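Local structure of muconate lactonizing enzyme (Corynebacterium glutamicum, 3I4K) at residues G49-G57 against T303-T311. The protein belongs to the enolase superfamily, pairing an N-terminal capping domain with a barrel domain that holds a magnesium ion. Residues are numbered along the deposited sequence; the frame is centred on the assembly and turned at random.
Sequences GYGEGVVPG and TSLEGPIGT
The buried N-terminus of helix 308-320 is met by E52, a carboxylate reaching in from the edge strand 48-53 of the three-stranded antiparallel sheet. E52 OE1 takes G307 N, the amide of the N-cap residue, at 2.8 Å on its syn lone pair. E52 OE2 accepts from G310 N at 2.9 Å, in a nearly straight bond (166°) that comes from above the carboxylate plane. Two backbone bonds thus fix the rotation of the carboxylate, and Y340 OH, outside both segments, is a second partner of OE2; the helix end would be expected to stabilise a negative charge here. The chain of E52 is extended beyond CG (chi2 -175°), which carries the acid to the helix, while I309 CG2 lies 3.9 Å from E52 CG. This is the seam between the two domains of the enolase-superfamily fold, the capping domain lying against the loop after barrel strand 298-301 and the first turn of helix 308-320. Farther along, V54 CG1 packs on E306 CG at 3.9 Å, the two side chains crossing at about a right angle. P56 then sets its CG against the backbone of S304, 3.8 Å from S304 O, and its CB touches L305 CD2; its side chain is about 7 Å from the magnesium ion.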
loop_
_atom_site.group_PDB
_atom_site.type_symbol
_atom_site.label_atom_id
_atom_site.label_comp_id
_atom_site.label_asym_id
_atom_site.label_seq_id
_atom_site.Cartn_x
_atom_site.Cartn_y
_atom_site.Cartn_z
ATOM N N GLY A 49 -15.147 18.115 3.434
ATOM C CA GLY A 49 -13.749 17.708 3.379
ATOM C C GLY A 49 -12.977 18.524 2.356
ATOM O O GLY A 49 -13.505 18.843 1.292
ATOM N N TYR A 50 -11.724 18.855 2.661
ATOM C CA TYR A 50 -10.915 19.667 1.755
ATOM C C TYR A 50 -9.652 18.999 1.221
ATOM O O TYR A 50 -8.980 18.243 1.928
ATOM C CB TYR A 50 -10.531 20.975 2.446
ATOM C CG TYR A 50 -11.714 21.850 2.769
ATOM C CD1 TYR A 50 -12.378 22.555 1.765
ATOM C CD2 TYR A 50 -12.196 21.950 4.073
ATOM C CE1 TYR A 50 -13.489 23.335 2.049
ATOM C CE2 TYR A 50 -13.310 22.727 4.370
ATOM C CZ TYR A 50 -13.952 23.419 3.354
ATOM O OH TYR A 50 -15.051 24.200 3.638
ATOM N N GLY A 51 -9.341 19.305 -0.037
ATOM C CA GLY A 51 -8.161 18.765 -0.692
ATOM C C GLY A 51 -7.584 19.816 -1.621
ATOM O O GLY A 51 -8.315 20.696 -2.081
ATOM N N GLU A 52 -6.285 19.730 -1.909
ATOM C CA GLU A 52 -5.626 20.702 -2.779
ATOM C C GLU A 52 -5.149 20.211 -4.146
ATOM O O GLU A 52 -4.496 19.174 -4.258
ATOM C CB GLU A 52 -4.425 21.322 -2.056
ATOM C CG GLU A 52 -4.775 22.367 -0.995
ATOM C CD GLU A 52 -3.546 23.030 -0.408
ATOM O OE1 GLU A 52 -2.478 22.979 -1.048
ATOM O OE2 GLU A 52 -3.640 23.620 0.685
ATOM N N GLY A 53 -5.485 20.974 -5.184
ATOM C CA GLY A 53 -5.024 20.674 -6.530
ATOM C C GLY A 53 -3.899 21.686 -6.682
ATOM O O GLY A 53 -4.149 22.852 -6.996
ATOM N N VAL A 54 -2.659 21.254 -6.462
ATOM C CA VAL A 54 -1.535 22.179 -6.498
ATOM C C VAL A 54 -0.205 21.622 -7.024
ATOM O O VAL A 54 0.172 20.497 -6.705
ATOM C CB VAL A 54 -1.306 22.731 -5.066
ATOM C CG1 VAL A 54 -1.092 21.566 -4.097
ATOM C CG2 VAL A 54 -0.123 23.673 -5.032
ATOM N N VAL A 55 0.485 22.432 -7.828
ATOM C CA VAL A 55 1.791 22.093 -8.396
ATOM C C VAL A 55 2.754 23.210 -7.998
ATOM O O VAL A 55 2.324 24.294 -7.622
ATOM C CB VAL A 55 1.761 22.001 -9.938
ATOM C CG1 VAL A 55 0.933 20.807 -10.375
ATOM C CG2 VAL A 55 1.205 23.298 -10.534
ATOM N N PRO A 56 4.070 22.963 -8.086
ATOM C CA PRO A 56 5.075 23.967 -7.721
ATOM C C PRO A 56 5.116 25.199 -8.617
ATOM O O PRO A 56 5.967 25.285 -9.506
ATOM C CB PRO A 56 6.393 23.187 -7.790
ATOM C CG PRO A 56 5.973 21.759 -7.647
ATOM C CD PRO A 56 4.722 21.695 -8.455
ATOM N N GLY A 57 4.207 26.147 -8.390
ATOM C CA GLY A 57 4.206 27.369 -9.186
ATOM C C GLY A 57 3.363 27.403 -10.453
ATOM O O GLY A 57 2.526 28.298 -10.618
ATOM N N THR A 303 7.357 17.923 -1.014
ATOM C CA THR A 303 6.279 18.888 -1.176
ATOM C C THR A 303 6.196 19.478 -2.569
ATOM O O THR A 303 7.206 19.634 -3.259
ATOM C CB THR A 303 6.434 20.057 -0.174
ATOM O OG1 THR A 303 5.295 20.914 -0.261
ATOM C CG2 THR A 303 7.690 20.863 -0.468
ATOM N N SER A 304 4.969 19.780 -2.978
ATOM C CA SER A 304 4.709 20.405 -4.261
ATOM C C SER A 304 4.384 21.852 -3.896
ATOM O O SER A 304 3.720 22.566 -4.657
ATOM C CB SER A 304 3.499 19.759 -4.932
ATOM O OG SER A 304 3.806 18.452 -5.372
ATOM N N LEU A 305 4.875 22.262 -2.724
ATOM C CA LEU A 305 4.629 23.590 -2.171
ATOM C C LEU A 305 3.137 23.723 -1.901
ATOM O O LEU A 305 2.488 24.678 -2.343
ATOM C CB LEU A 305 5.096 24.692 -3.127
ATOM C CG LEU A 305 6.517 25.240 -2.952
ATOM C CD1 LEU A 305 7.341 24.406 -1.970
ATOM C CD2 LEU A 305 7.175 25.283 -4.323
ATOM N N GLU A 306 2.599 22.741 -1.182
ATOM C CA GLU A 306 1.183 22.735 -0.828
ATOM C C GLU A 306 0.889 23.826 0.185
ATOM O O GLU A 306 1.784 24.269 0.917
ATOM C CB GLU A 306 0.767 21.400 -0.188
ATOM C CG GLU A 306 0.865 20.166 -1.081
ATOM C CD GLU A 306 2.267 19.593 -1.155
ATOM O OE1 GLU A 306 3.167 20.105 -0.457
ATOM O OE2 GLU A 306 2.462 18.623 -1.912
ATOM N N GLY A 307 -0.369 24.251 0.219
ATOM C CA GLY A 307 -0.781 25.242 1.190
ATOM C C GLY A 307 -0.981 24.484 2.496
ATOM O O GLY A 307 -0.517 23.347 2.619
ATOM N N PRO A 308 -1.668 25.070 3.489
ATOM C CA PRO A 308 -1.888 24.384 4.768
ATOM C C PRO A 308 -2.668 23.077 4.653
ATOM O O PRO A 308 -2.339 22.099 5.317
ATOM C CB PRO A 308 -2.620 25.436 5.600
ATOM C CG PRO A 308 -3.358 26.238 4.553
ATOM C CD PRO A 308 -2.293 26.402 3.496
ATOM N N ILE A 309 -3.697 23.058 3.815
ATOM C CA ILE A 309 -4.501 21.857 3.637
ATOM C C ILE A 309 -3.669 20.728 3.021
ATOM O O ILE A 309 -3.621 19.618 3.550
ATOM C CB ILE A 309 -5.732 22.142 2.732
ATOM C CG1 ILE A 309 -6.802 22.900 3.529
ATOM C CG2 ILE A 309 -6.311 20.851 2.197
ATOM C CD1 ILE A 309 -7.332 22.136 4.740
ATOM N N GLY A 310 -3.010 21.024 1.903
ATOM C CA GLY A 310 -2.208 20.016 1.237
ATOM C C GLY A 310 -1.080 19.493 2.097
ATOM O O GLY A 310 -0.789 18.292 2.094
ATOM N N THR A 311 -0.441 20.398 2.830
ATOM C CA THR A 311 0.666 20.046 3.703
ATOM C C THR A 311 0.188 19.158 4.851
ATOM O O THR A 311 0.900 18.258 5.289
ATOM C CB THR A 311 1.316 21.314 4.275
ATOM O OG1 THR A 311 1.857 22.098 3.198
ATOM C CG2 THR A 311 2.415 20.959 5.262
#